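Local structure of putative general stress protein 26 (Jannaschia sp., 2QEA) at residues A[7-12]-A[124-129]. The protein is a putative general stress protein of the pyridoxamine 5'-phosphate oxidase-like family, probably a flavin-binding oxidoreductase, though its own activity is not established. Residues are numbered along the deposited sequence; the frame is centred on the assembly and turned at random.
With CA (calcium ion), chain E.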
loop_
_atom_site.group_PDB
_atom_site.type_symbol
_atom_site.label_atom_id
_atom_site.label_comp_id
_atom_site.label_asym_id
_atom_site.label_seq_id
_atom_site.Cartn_x
_atom_site.Cartn_y
_atom_site.Cartn_z
ATOM N N HIS A 7 14.439 -0.691 -13.290
ATOM C CA HIS A 7 15.623 -0.306 -12.493
ATOM C C HIS A 7 15.258 0.678 -11.373
ATOM O O HIS A 7 15.726 0.522 -10.248
ATOM C CB HIS A 7 16.747 0.290 -13.362
ATOM C CG HIS A 7 17.479 -0.719 -14.195
ATOM N ND1 HIS A 7 17.332 -0.808 -15.563
ATOM C CD2 HIS A 7 18.372 -1.678 -13.851
ATOM C CE1 HIS A 7 18.099 -1.779 -16.026
ATOM N NE2 HIS A 7 18.741 -2.323 -15.007
ATOM N N GLU A 8 14.407 1.656 -11.694
ATOM C CA GLU A 8 13.941 2.665 -10.728
ATOM C C GLU A 8 13.040 2.077 -9.630
ATOM O O GLU A 8 13.016 2.607 -8.515
ATOM C CB GLU A 8 13.222 3.817 -11.456
ATOM C CG GLU A 8 12.913 5.070 -10.615
ATOM C CD GLU A 8 14.150 5.810 -10.111
ATOM O OE1 GLU A 8 15.281 5.512 -10.546
ATOM O OE2 GLU A 8 13.994 6.721 -9.279
ATOM N N PHE A 9 12.289 1.018 -9.951
ATOM C CA PHE A 9 11.468 0.301 -8.961
ATOM C C PHE A 9 12.374 -0.280 -7.859
ATOM O O PHE A 9 12.136 -0.035 -6.674
ATOM C CB PHE A 9 10.596 -0.794 -9.620
ATOM C CG PHE A 9 10.032 -1.800 -8.647
ATOM C CD1 PHE A 9 8.849 -1.539 -7.955
ATOM C CD2 PHE A 9 10.700 -3.010 -8.414
ATOM C CE1 PHE A 9 8.331 -2.472 -7.046
ATOM C CE2 PHE A 9 10.199 -3.945 -7.506
ATOM C CZ PHE A 9 9.013 -3.681 -6.823
ATOM N N TRP A 10 13.399 -1.034 -8.267
ATOM C CA TRP A 10 14.378 -1.627 -7.330
ATOM C C TRP A 10 15.200 -0.554 -6.613
ATOM O O TRP A 10 15.593 -0.737 -5.459
ATOM C CB TRP A 10 15.339 -2.591 -8.037
ATOM C CG TRP A 10 14.674 -3.789 -8.621
ATOM C CD1 TRP A 10 14.498 -4.061 -9.943
ATOM C CD2 TRP A 10 14.069 -4.867 -7.902
ATOM N NE1 TRP A 10 13.837 -5.251 -10.099
ATOM C CE2 TRP A 10 13.557 -5.771 -8.863
ATOM C CE3 TRP A 10 13.914 -5.165 -6.538
ATOM C CZ2 TRP A 10 12.897 -6.959 -8.506
ATOM C CZ3 TRP A 10 13.259 -6.351 -6.178
ATOM C CH2 TRP A 10 12.756 -7.231 -7.164
ATOM N N ASP A 11 15.458 0.548 -7.318
ATOM C CA ASP A 11 16.185 1.695 -6.785
ATOM C C ASP A 11 15.455 2.277 -5.567
ATOM O O ASP A 11 16.074 2.472 -4.521
ATOM C CB ASP A 11 16.343 2.765 -7.884
ATOM C CG ASP A 11 17.307 3.871 -7.525
ATOM O OD1 ASP A 11 17.924 3.877 -6.442
ATOM O OD2 ASP A 11 17.480 4.783 -8.359
ATOM N N ARG A 12 14.151 2.512 -5.698
ATOM C CA ARG A 12 13.346 3.107 -4.620
ATOM C C ARG A 12 12.786 2.137 -3.577
ATOM O O ARG A 12 12.530 2.564 -2.445
ATOM C CB ARG A 12 12.216 3.938 -5.215
ATOM C CG ARG A 12 12.733 5.089 -6.037
ATOM C CD ARG A 12 11.602 5.911 -6.537
ATOM N NE ARG A 12 12.056 7.048 -7.336
ATOM C CZ ARG A 12 11.246 7.904 -7.957
ATOM N NH1 ARG A 12 9.921 7.803 -7.851
ATOM N NH2 ARG A 12 11.770 8.896 -8.676
ATOM N N GLY A 124 3.929 -6.549 -12.923
ATOM C CA GLY A 124 3.145 -5.597 -12.133
ATOM C C GLY A 124 2.955 -4.234 -12.765
ATOM O O GLY A 124 3.730 -3.850 -13.644
ATOM N N GLU A 125 1.916 -3.519 -12.321
ATOM C CA GLU A 125 1.634 -2.164 -12.790
ATOM C C GLU A 125 2.283 -1.239 -11.768
ATOM O O GLU A 125 1.856 -1.208 -10.612
ATOM C CB GLU A 125 0.134 -1.903 -12.936
ATOM C CG GLU A 125 -0.167 -0.597 -13.689
ATOM C CD GLU A 125 -1.626 -0.416 -14.107
ATOM O OE1 GLU A 125 -2.438 -1.363 -13.998
ATOM O OE2 GLU A 125 -1.957 0.697 -14.576
ATOM N N ILE A 126 3.315 -0.511 -12.208
ATOM C CA ILE A 126 4.145 0.353 -11.364
ATOM C C ILE A 126 4.001 1.830 -11.737
ATOM O O ILE A 126 3.976 2.158 -12.921
ATOM C CB ILE A 126 5.656 -0.027 -11.540
ATOM C CG1 ILE A 126 5.914 -1.495 -11.157
ATOM C CG2 ILE A 126 6.574 0.894 -10.720
ATOM C CD1 ILE A 126 7.321 -1.970 -11.480
ATOM N N SER A 127 3.911 2.698 -10.725
ATOM C CA SER A 127 3.904 4.159 -10.896
ATOM C C SER A 127 5.097 4.741 -10.127
ATOM O O SER A 127 5.339 4.369 -8.974
ATOM C CB SER A 127 2.612 4.800 -10.400
ATOM O OG SER A 127 1.508 4.392 -11.177
ATOM N N ILE A 128 5.838 5.624 -10.795
ATOM C CA ILE A 128 7.009 6.315 -10.258
ATOM C C ILE A 128 6.665 7.805 -10.320
ATOM O O ILE A 128 6.379 8.299 -11.409
ATOM C CB ILE A 128 8.256 6.008 -11.137
ATOM C CG1 ILE A 128 8.592 4.507 -11.136
ATOM C CG2 ILE A 128 9.476 6.787 -10.691
ATOM C CD1 ILE A 128 8.972 3.937 -9.785
ATOM N N THR A 129 6.659 8.499 -9.175
ATOM C CA THR A 129 6.335 9.946 -9.111
ATOM C C THR A 129 7.369 10.754 -8.330
ATOM O O THR A 129 8.156 10.204 -7.566
ATOM C CB THR A 129 4.949 10.215 -8.461
ATOM O OG1 THR A 129 5.002 9.949 -7.053
ATOM C CG2 THR A 129 3.853 9.374 -9.114
HETATM CA CA CA E . 18.391 2.952 -4.130
HETATM O O HOH W 1 18.045 4.309 -1.837
#
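Apolar contacts of Phe9 with Ile126 and Glu8 with Ile128 seat N-terminal helix 2-13 on strand 114-129, in the antiparallel sheet of what is probably this family's FMN-binding split barrel; the short segments cross at 69°, axes 9.5 Å apart. Ile126 CD1 lies 3.9 Å from Phe9 CD1, the side chains meeting at about a right angle. Phe9 CG stands anti to the backbone N (chi1 164°), which sets its CB, CG and CD1 side against Ile126 CD1; Phe9 also packs on Leu76 and Leu80 and meets Phe160 edge-to-face. Two residues along the strand, Ile128 CG2 packs 3.8 Å from Glu8 CG and lies over one face of the Arg12 guanidinium. The polar link is a single bond: Arg12 NH1 donates to Thr129 O at 3.0 Å, bent and tilted out of the guanidinium plane. One helical turn back, Glu8 OE2 forms a salt bridge with Arg12 NE at 2.8 Å, its hydrogen bond weak. Replacing Arg12 by an alanine would probably leave Glu8 without its countercharge and Thr129 O without this donor. Asp11, not touching the strand, binds calcium with Glu14 and Asp38. Greasy packing thus gives way to a charge-paired arginine tying helix to strand.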